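Local coordinates for penicillin binding protein 2X (Streptococcus thermophilus, PDB 5U47), which probably acts as a transpeptidase that cross-links the peptides of adjacent peptidoglycan strands during septal wall synthesis and is inactivated by beta-lactams, at residues N252-E257 with D538-M543; T24-A29 with A191-D196; W658-V663 with G678-T683. The protein carries 1 engineered substitution. All coordinates share one frame; numbering follows the deposited sequence.

Interaction 1: residues N252-E257 with D538-M543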
loop_
_atom_site.group_PDB
_atom_site.type_symbol
_atom_site.label_atom_id
_atom_site.label_comp_id
_atom_site.label_asym_id
_atom_site.label_seq_id
_atom_site.Cartn_x
_atom_site.Cartn_y
_atom_site.Cartn_z
ATOM N N ASN A 252 -5.690 -11.272 -0.755
ATOM C CA ASN A 252 -6.049 -12.564 -0.173
ATOM C C ASN A 252 -7.357 -12.313 0.577
ATOM O O ASN A 252 -7.413 -11.524 1.528
ATOM C CB ASN A 252 -4.950 -13.063 0.775
ATOM C CG ASN A 252 -5.280 -14.408 1.400
ATOM O OD1 ASN A 252 -6.402 -14.645 1.857
ATOM N ND2 ASN A 252 -4.301 -15.296 1.416
ATOM N N ALA A 253 -8.404 -13.002 0.134
ATOM C CA ALA A 253 -9.750 -12.843 0.672
ATOM C C ALA A 253 -9.918 -13.228 2.111
ATOM O O ALA A 253 -10.852 -12.773 2.751
ATOM C CB ALA A 253 -10.732 -13.647 -0.164
ATOM N N LYS A 254 -9.033 -14.067 2.617
ATOM C CA LYS A 254 -9.124 -14.552 3.986
ATOM C C LYS A 254 -8.200 -13.827 4.946
ATOM O O LYS A 254 -8.394 -13.947 6.148
ATOM C CB LYS A 254 -8.771 -16.047 4.045
ATOM C CG LYS A 254 -9.691 -16.950 3.232
ATOM C CD LYS A 254 -9.178 -18.377 3.296
ATOM C CE LYS A 254 -9.991 -19.333 2.450
ATOM N NZ LYS A 254 -11.341 -19.594 3.001
ATOM N N THR A 255 -7.204 -13.094 4.434
ATOM C CA THR A 255 -6.222 -12.437 5.310
ATOM C C THR A 255 -6.071 -10.939 5.120
ATOM O O THR A 255 -5.498 -10.275 5.992
ATOM C CB THR A 255 -4.809 -13.036 5.128
ATOM O OG1 THR A 255 -4.313 -12.700 3.832
ATOM C CG2 THR A 255 -4.804 -14.558 5.322
ATOM N N GLY A 256 -6.559 -10.409 4.003
ATOM C CA GLY A 256 -6.397 -8.984 3.719
ATOM C C GLY A 256 -5.031 -8.600 3.150
ATOM O O GLY A 256 -4.772 -7.418 2.896
ATOM N N GLU A 257 -4.148 -9.578 2.956
ATOM C CA GLU A 257 -2.810 -9.314 2.409
ATOM C C GLU A 257 -2.889 -8.869 0.968
ATOM O O GLU A 257 -3.615 -9.487 0.170
ATOM C CB GLU A 257 -1.952 -10.578 2.442
ATOM C CG GLU A 257 -1.547 -11.093 3.809
ATOM C CD GLU A 257 -1.008 -12.510 3.682
ATOM O OE1 GLU A 257 -1.854 -13.453 3.539
ATOM O OE2 GLU A 257 0.243 -12.669 3.675
ATOM N N ASP A 538 -16.541 -19.812 -1.313
ATOM C CA ASP A 538 -15.509 -19.755 -0.260
ATOM C C ASP A 538 -14.296 -19.009 -0.880
ATOM O O ASP A 538 -13.316 -19.626 -1.285
ATOM C CB ASP A 538 -15.168 -21.188 0.150
ATOM C CG ASP A 538 -14.094 -21.278 1.236
ATOM O OD1 ASP A 538 -13.735 -20.237 1.867
ATOM O OD2 ASP A 538 -13.616 -22.428 1.453
ATOM N N PRO A 539 -14.379 -17.670 -0.974
ATOM C CA PRO A 539 -13.338 -16.935 -1.703
ATOM C C PRO A 539 -11.889 -17.079 -1.179
ATOM O O PRO A 539 -11.655 -17.174 0.018
ATOM C CB PRO A 539 -13.814 -15.474 -1.643
ATOM C CG PRO A 539 -15.262 -15.530 -1.318
ATOM C CD PRO A 539 -15.484 -16.799 -0.535
ATOM N N GLU A 540 -10.957 -17.136 -2.119
ATOM C CA GLU A 540 -9.539 -17.204 -1.822
ATOM C C GLU A 540 -8.888 -15.881 -2.185
ATOM O O GLU A 540 -8.032 -15.398 -1.439
ATOM C CB GLU A 540 -8.869 -18.334 -2.603
ATOM C CG GLU A 540 -9.389 -19.732 -2.287
ATOM C CD GLU A 540 -8.966 -20.235 -0.919
ATOM O OE1 GLU A 540 -7.978 -19.712 -0.355
ATOM O OE2 GLU A 540 -9.605 -21.179 -0.415
ATOM N N TYR A 541 -9.305 -15.303 -3.307
ATOM C CA TYR A 541 -8.754 -14.064 -3.817
ATOM C C TYR A 541 -9.835 -13.055 -4.239
ATOM O O TYR A 541 -10.942 -13.425 -4.685
ATOM C CB TYR A 541 -7.805 -14.344 -5.018
ATOM C CG TYR A 541 -6.737 -15.328 -4.647
ATOM C CD1 TYR A 541 -5.699 -14.973 -3.781
ATOM C CD2 TYR A 541 -6.802 -16.636 -5.072
ATOM C CE1 TYR A 541 -4.750 -15.901 -3.385
ATOM C CE2 TYR A 541 -5.865 -17.564 -4.673
ATOM C CZ TYR A 541 -4.851 -17.201 -3.838
ATOM O OH TYR A 541 -3.938 -18.151 -3.470
ATOM N N ILE A 542 -9.494 -11.781 -4.058
ATOM C CA ILE A 542 -10.300 -10.650 -4.476
ATOM C C ILE A 542 -9.413 -9.867 -5.450
ATOM O O ILE A 542 -8.208 -9.677 -5.198
ATOM C CB ILE A 542 -10.604 -9.662 -3.321
ATOM C CG1 ILE A 542 -11.359 -10.341 -2.181
ATOM C CG2 ILE A 542 -11.425 -8.469 -3.828
ATOM C CD1 ILE A 542 -11.310 -9.536 -0.884
ATOM N N MET A 543 -10.000 -9.414 -6.543
ATOM C CA MET A 543 -9.290 -8.554 -7.475
ATOM C C MET A 543 -10.162 -7.346 -7.792
ATOM O O MET A 543 -11.374 -7.476 -8.002
ATOM C CB MET A 543 -8.908 -9.308 -8.738
ATOM C CG MET A 543 -8.024 -8.496 -9.654
ATOM S SD MET A 543 -7.316 -9.514 -10.960
ATOM C CE MET A 543 -6.167 -8.329 -11.641
#

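Interaction 2: residues T24-A29 with A191-D196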
loop_
_atom_site.group_PDB
_atom_site.type_symbol
_atom_site.label_atom_id
_atom_site.label_comp_id
_atom_site.label_asym_id
_atom_site.label_seq_id
_atom_site.Cartn_x
_atom_site.Cartn_y
_atom_site.Cartn_z
ATOM N N THR A 24 36.268 17.107 14.873
ATOM C CA THR A 24 34.936 17.237 14.190
ATOM C C THR A 24 34.565 15.934 13.441
ATOM O O THR A 24 35.336 15.420 12.623
ATOM C CB THR A 24 34.891 18.472 13.259
ATOM O OG1 THR A 24 33.652 18.496 12.532
ATOM C CG2 THR A 24 36.076 18.476 12.271
ATOM N N LYS A 25 33.378 15.416 13.736
ATOM C CA LYS A 25 32.903 14.156 13.170
ATOM C C LYS A 25 32.078 14.333 11.889
ATOM O O LYS A 25 31.558 15.415 11.608
ATOM C CB LYS A 25 32.023 13.443 14.199
ATOM C CG LYS A 25 32.695 13.123 15.533
ATOM C CD LYS A 25 33.691 11.987 15.406
ATOM C CE LYS A 25 34.316 11.646 16.747
ATOM N NZ LYS A 25 33.315 11.256 17.787
ATOM N N THR A 26 31.960 13.238 11.140
ATOM C CA THR A 26 31.168 13.169 9.919
ATOM C C THR A 26 30.290 11.934 10.031
ATOM O O THR A 26 30.766 10.868 10.402
ATOM C CB THR A 26 32.054 13.012 8.669
ATOM O OG1 THR A 26 32.991 14.088 8.611
ATOM C CG2 THR A 26 31.217 12.989 7.384
ATOM N N ILE A 27 29.011 12.090 9.716
ATOM C CA ILE A 27 28.067 10.993 9.758
ATOM C C ILE A 27 28.427 9.932 8.711
ATOM O O ILE A 27 28.874 10.257 7.604
ATOM C CB ILE A 27 26.625 11.505 9.505
ATOM C CG1 ILE A 27 26.187 12.446 10.636
ATOM C CG2 ILE A 27 25.635 10.341 9.371
ATOM C CD1 ILE A 27 24.898 13.193 10.350
ATOM N N VAL A 28 28.270 8.669 9.104
ATOM C CA VAL A 28 28.458 7.523 8.217
ATOM C C VAL A 28 27.068 6.882 8.142
ATOM O O VAL A 28 26.546 6.370 9.137
ATOM C CB VAL A 28 29.522 6.533 8.746
ATOM C CG1 VAL A 28 29.644 5.316 7.841
ATOM C CG2 VAL A 28 30.870 7.216 8.841
ATOM N N ALA A 29 26.437 6.978 6.982
ATOM C CA ALA A 29 25.106 6.445 6.804
ATOM C C ALA A 29 25.105 4.940 6.975
ATOM O O ALA A 29 25.992 4.252 6.496
ATOM C CB ALA A 29 24.567 6.806 5.425
ATOM N N ALA A 191 32.523 9.010 11.838
ATOM C CA ALA A 191 33.924 8.865 11.481
ATOM C C ALA A 191 34.645 10.200 11.508
ATOM O O ALA A 191 34.029 11.270 11.437
ATOM C CB ALA A 191 34.061 8.236 10.108
ATOM N N ILE A 192 35.959 10.118 11.629
ATOM C CA ILE A 192 36.817 11.278 11.590
ATOM C C ILE A 192 37.514 11.225 10.239
ATOM O O ILE A 192 38.275 10.303 9.960
ATOM C CB ILE A 192 37.876 11.271 12.717
ATOM C CG1 ILE A 192 37.187 11.233 14.079
ATOM C CG2 ILE A 192 38.778 12.488 12.603
ATOM C CD1 ILE A 192 38.138 11.084 15.249
ATOM N N TYR A 193 37.214 12.190 9.392
ATOM C CA TYR A 193 37.895 12.298 8.108
ATOM C C TYR A 193 39.047 13.217 8.321
ATOM O O TYR A 193 38.981 14.081 9.171
ATOM C CB TYR A 193 36.997 12.947 7.060
ATOM C CG TYR A 193 35.950 12.067 6.464
ATOM C CD1 TYR A 193 34.879 11.601 7.221
ATOM C CD2 TYR A 193 35.994 11.729 5.112
ATOM C CE1 TYR A 193 33.898 10.796 6.652
ATOM C CE2 TYR A 193 35.009 10.949 4.535
ATOM C CZ TYR A 193 33.971 10.476 5.312
ATOM O OH TYR A 193 33.012 9.684 4.736
ATOM N N GLU A 194 40.109 13.028 7.552
ATOM C CA GLU A 194 41.226 13.953 7.578
ATOM C C GLU A 194 40.781 15.179 6.774
ATOM O O GLU A 194 39.933 15.066 5.879
ATOM C CB GLU A 194 42.471 13.309 6.973
ATOM C CG GLU A 194 42.980 12.113 7.765
ATOM C CD GLU A 194 44.140 11.395 7.099
ATOM O OE1 GLU A 194 45.095 11.018 7.810
ATOM O OE2 GLU A 194 44.116 11.219 5.868
ATOM N N LYS A 195 41.317 16.349 7.132
ATOM C CA LYS A 195 40.997 17.609 6.464
ATOM C C LYS A 195 42.273 18.306 6.011
ATOM O O LYS A 195 43.337 18.103 6.595
ATOM C CB LYS A 195 40.220 18.575 7.391
ATOM C CG LYS A 195 38.794 18.159 7.764
ATOM C CD LYS A 195 38.715 17.286 9.012
ATOM C CE LYS A 195 37.369 16.557 9.118
ATOM N NZ LYS A 195 36.167 17.437 9.083
ATOM N N ASP A 196 42.165 19.111 4.953
ATOM C CA ASP A 196 43.301 19.940 4.517
ATOM C C ASP A 196 43.371 21.138 5.482
ATOM O O ASP A 196 42.528 21.248 6.378
ATOM C CB ASP A 196 43.169 20.373 3.042
ATOM C CG ASP A 196 41.872 21.118 2.739
ATOM O OD1 ASP A 196 41.087 21.401 3.668
ATOM O OD2 ASP A 196 41.629 21.407 1.550
HETATM O O HOH W 1 35.399 14.142 9.998
HETATM O O HOH W 2 30.029 9.959 5.182
#

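Interaction 3: residues W658-V663 with G678-T683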
loop_
_atom_site.group_PDB
_atom_site.type_symbol
_atom_site.label_atom_id
_atom_site.label_comp_id
_atom_site.label_asym_id
_atom_site.label_seq_id
_atom_site.Cartn_x
_atom_site.Cartn_y
_atom_site.Cartn_z
ATOM N N TRP A 658 -12.825 -7.743 19.137
ATOM C CA TRP A 658 -12.071 -7.237 20.294
ATOM C C TRP A 658 -11.704 -8.350 21.272
ATOM O O TRP A 658 -12.510 -9.253 21.533
ATOM C CB TRP A 658 -12.883 -6.203 21.085
ATOM C CG TRP A 658 -12.997 -4.855 20.473
ATOM C CD1 TRP A 658 -12.917 -4.539 19.155
ATOM C CD2 TRP A 658 -13.332 -3.643 21.153
ATOM N NE1 TRP A 658 -13.131 -3.201 18.976
ATOM C CE2 TRP A 658 -13.382 -2.624 20.188
ATOM C CE3 TRP A 658 -13.550 -3.314 22.496
ATOM C CZ2 TRP A 658 -13.680 -1.290 20.515
ATOM C CZ3 TRP A 658 -13.836 -1.971 22.826
ATOM C CH2 TRP A 658 -13.898 -0.988 21.840
ATOM N N THR A 659 -10.508 -8.266 21.848
ATOM C CA THR A 659 -10.156 -9.195 22.915
ATOM C C THR A 659 -10.933 -8.830 24.179
ATOM O O THR A 659 -11.386 -7.690 24.342
ATOM C CB THR A 659 -8.655 -9.169 23.255
ATOM O OG1 THR A 659 -8.270 -7.844 23.674
ATOM C CG2 THR A 659 -7.830 -9.626 22.046
ATOM N N LYS A 660 -11.096 -9.800 25.068
ATOM C CA LYS A 660 -11.794 -9.555 26.332
ATOM C C LYS A 660 -11.062 -8.475 27.144
ATOM O O LYS A 660 -11.686 -7.604 27.737
ATOM C CB LYS A 660 -11.925 -10.842 27.153
ATOM C CG LYS A 660 -12.756 -10.639 28.412
ATOM C CD LYS A 660 -12.982 -11.926 29.184
ATOM C CE LYS A 660 -13.858 -11.658 30.405
ATOM N NZ LYS A 660 -14.321 -12.912 31.058
ATOM N N LYS A 661 -9.734 -8.524 27.139
ATOM C CA LYS A 661 -8.924 -7.503 27.835
ATOM C C LYS A 661 -9.317 -6.105 27.372
ATOM O O LYS A 661 -9.478 -5.191 28.182
ATOM C CB LYS A 661 -7.427 -7.733 27.562
ATOM C CG LYS A 661 -6.464 -6.735 28.213
ATOM C CD LYS A 661 -5.026 -7.063 27.796
ATOM C CE LYS A 661 -3.992 -6.143 28.436
ATOM N NZ LYS A 661 -4.126 -4.727 28.022
ATOM N N ASN A 662 -9.480 -5.938 26.070
ATOM C CA ASN A 662 -9.876 -4.639 25.528
ATOM C C ASN A 662 -11.329 -4.250 25.840
ATOM O O ASN A 662 -11.602 -3.094 26.136
ATOM C CB ASN A 662 -9.501 -4.540 24.062
ATOM C CG ASN A 662 -7.997 -4.424 23.879
ATOM O OD1 ASN A 662 -7.303 -3.947 24.787
ATOM N ND2 ASN A 662 -7.479 -4.854 22.715
ATOM N N VAL A 663 -12.240 -5.217 25.833
ATOM C CA VAL A 663 -13.604 -4.950 26.240
ATOM C C VAL A 663 -13.592 -4.465 27.694
ATOM O O VAL A 663 -14.266 -3.499 28.019
ATOM C CB VAL A 663 -14.520 -6.188 26.110
ATOM C CG1 VAL A 663 -15.905 -5.875 26.640
ATOM C CG2 VAL A 663 -14.627 -6.630 24.654
ATOM N N GLY A 678 -19.374 -16.808 27.197
ATOM C CA GLY A 678 -18.254 -17.459 26.506
ATOM C C GLY A 678 -16.974 -17.445 27.305
ATOM O O GLY A 678 -16.868 -16.739 28.311
ATOM N N GLY A 679 -16.000 -18.232 26.838
ATOM C CA GLY A 679 -14.704 -18.381 27.506
ATOM C C GLY A 679 -13.857 -17.134 27.415
ATOM O O GLY A 679 -13.884 -16.441 26.400
ATOM N N LYS A 680 -13.098 -16.867 28.480
ATOM C CA LYS A 680 -12.237 -15.673 28.592
ATOM C C LYS A 680 -11.198 -15.496 27.471
ATOM O O LYS A 680 -10.820 -14.370 27.140
ATOM C CB LYS A 680 -11.547 -15.663 29.969
ATOM C CG LYS A 680 -10.495 -14.569 30.151
ATOM C CD LYS A 680 -10.208 -14.246 31.614
ATOM C CE LYS A 680 -11.346 -13.468 32.264
ATOM N NZ LYS A 680 -11.020 -13.071 33.657
ATOM N N SER A 681 -10.751 -16.608 26.898
ATOM C CA SER A 681 -9.740 -16.603 25.830
ATOM C C SER A 681 -10.209 -16.001 24.490
ATOM O O SER A 681 -9.387 -15.635 23.644
ATOM C CB SER A 681 -9.270 -18.043 25.583
ATOM O OG SER A 681 -8.339 -18.117 24.516
ATOM N N GLY A 682 -11.520 -15.893 24.306
ATOM C CA GLY A 682 -12.060 -15.444 23.050
ATOM C C GLY A 682 -12.127 -13.959 22.780
ATOM O O GLY A 682 -11.731 -13.118 23.583
ATOM N N THR A 683 -12.620 -13.675 21.586
ATOM C CA THR A 683 -12.814 -12.345 21.093
ATOM C C THR A 683 -14.305 -12.195 20.843
ATOM O O THR A 683 -15.022 -13.177 20.638
ATOM C CB THR A 683 -12.062 -12.110 19.764
ATOM O OG1 THR A 683 -12.331 -13.199 18.876
ATOM C CG2 THR A 683 -10.574 -12.028 19.982
HETATM O O HOH W 3 -15.305 -14.989 29.797
#

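Interaction 1: residues N252-E257 with D538-M543
N252, the last residue of strand 245-252, faces Y541 at the start of strand 541-548 as an antiparallel non-hydrogen-bonded pair, with CA atoms 4.8 Å apart. Just beyond it A253 N donates to E540 O over 2.9 Å. E540 and Y541 both face V534 on the other flank, a classic beta bulge. The A253 methyl is pressed over the E540 carbonyl, CB to O 3.5 Å, and also meets P539 CB and I542 CG1, each 3.9 Å from A253 CB. Beside it the chain turns sharply. The N252 side chain folds forward beside its own carbonyl carbon (chi1 -180°), and from there OD1 accepts from K254 N at 2.8 Å in the carbonyl plane, an Asx turn that starts the loop to strand 258-264. K254 then runs outward, extended until a bend at chi4 (-71°) turns its ammonium to D538, whose OD1 receives NZ on the syn side at 2.7 Å. E540, bent at chi2, lays both carboxylate oxygens beside K254 CE, OE2 at 3.4 Å, without a second salt bridge. These contacts join two neighbouring strands of the five-stranded antiparallel sheet of the transpeptidase domain, one from the beginning of that domain and one from near its end, while Y541 packs on L566 and M570 of helix 558-572. Chemically, a small apolar and backbone-bonded centre is closed on its outer side by charge: two carboxylates around one lysine, which would probably stabilise its protonated form.

Interaction 2: residues T24-A29 with A191-D196
T26 and A191 form an antiparallel hydrogen-bonded pair in the three-stranded sheet of the N-terminal, PBP-dimer-type domain, where 26-28 is an outer strand and 189-192 the middle one. Both of the pair's backbone bonds are made: T26 N donates to A191 O at 2.9 Å, and A191 N donates to T26 O at the same length. Strand 189-192 is held on its other side by 207-210, through the backbone bond of I192 with T207. Where the two segments splay apart beyond A191, a water takes over the pairing. It accepts from Y193 N at 2.7 Å, donates to T24 O at 2.9 Å, meets T26 OG1 at 2.8 Å and gives a weak, long bond to A191 O. The torsion of T26 (chi1 -57°) swings the hydroxyl beside its own backbone N and toward this water, while CG2 meets the CE1 side of the Y193 ring obliquely, 3.5 Å from CE1. The Y193 hydroxyl is bonded to E137 OE2 and accepts from a second water, which also donates to I27 O at 2.7 Å; I27 N is satisfied by D165 OD2. Thus the polar backbone atoms of the outer strand are met partly by the neighbouring strand, partly by water and partly by an acid of the surrounding loops. Apolar contacts flank the bonds: V28 CG2 touches the A191 methyl on the side where T26 also lies, and the aliphatic part of K25 crosses I192. At the open end the methyl CG2 of T24 rests 3.4 Å from K195 NZ.

Interaction 3: residues W658-V663 with G678-T683
T659 and T683 bring their CA atoms to 4.5 Å, yet no conventional hydrogen bond links the two segments. Instead W658 O receives a CA-H...O contact from T683 CA at 3.1 Å, and the T683 CB also leans on this oxygen at 3.4 Å. The chain arrives there from a type I turn, G679 to G682. Facing it, helix 660-670 begins: T659 holds the N-cap position, and its torsion (chi1 60°) sets OG1 between backbone N and carbonyl carbon, from where it accepts from N662 N at 3.3 Å. The T659 and T683 methyls pass obliquely, CG2 to CG2 4.2 Å. This is the helix start of a PASTA domain, whose helix packs on a small sheet; the bond between the backbones of W658 and V684 of strand 683-687 anchors the approach to the helix, and the W658 indole reaches I617 and L619 of the preceding PASTA domain. Most of the remaining contact is made by two lysines. K660, extended along its whole length, crosses K680 at about a right angle and places NZ 3.3 Å from the K680 CE. The two ammonium nitrogens, K660 NZ and K680 NZ, are 4.2 Å apart, probably a mildly unfavourable pairing, though K680 lies on a poorly ordered turn and its position is less certain. K660 also makes a cation-pi contact with Y676, and a water accepting from its NZ at 2.6 Å passes a bond on to G678 O, tying the lysine to the start of the loop.

How the interactions relate
The three contacts lie in different domains and hold no element in common. Interaction 1 is the most buried, between central strands of the transpeptidase sheet; interactions 2 and 3 are partly buried, in the N-terminal domain and the last PASTA domain. Interactions 1 and 2 lie on opposite sides of the chain's centre, about 52 Å between centres, against about 26 Å between the centres of interactions 1 and 3. Strand pairing carries 1 and 2, but 1 adds a salt bridge and 2 draws on water. Interaction 3 joins a helix start to a loop, and there lysine meets lysine where interaction 1 sets lysine against carboxylates.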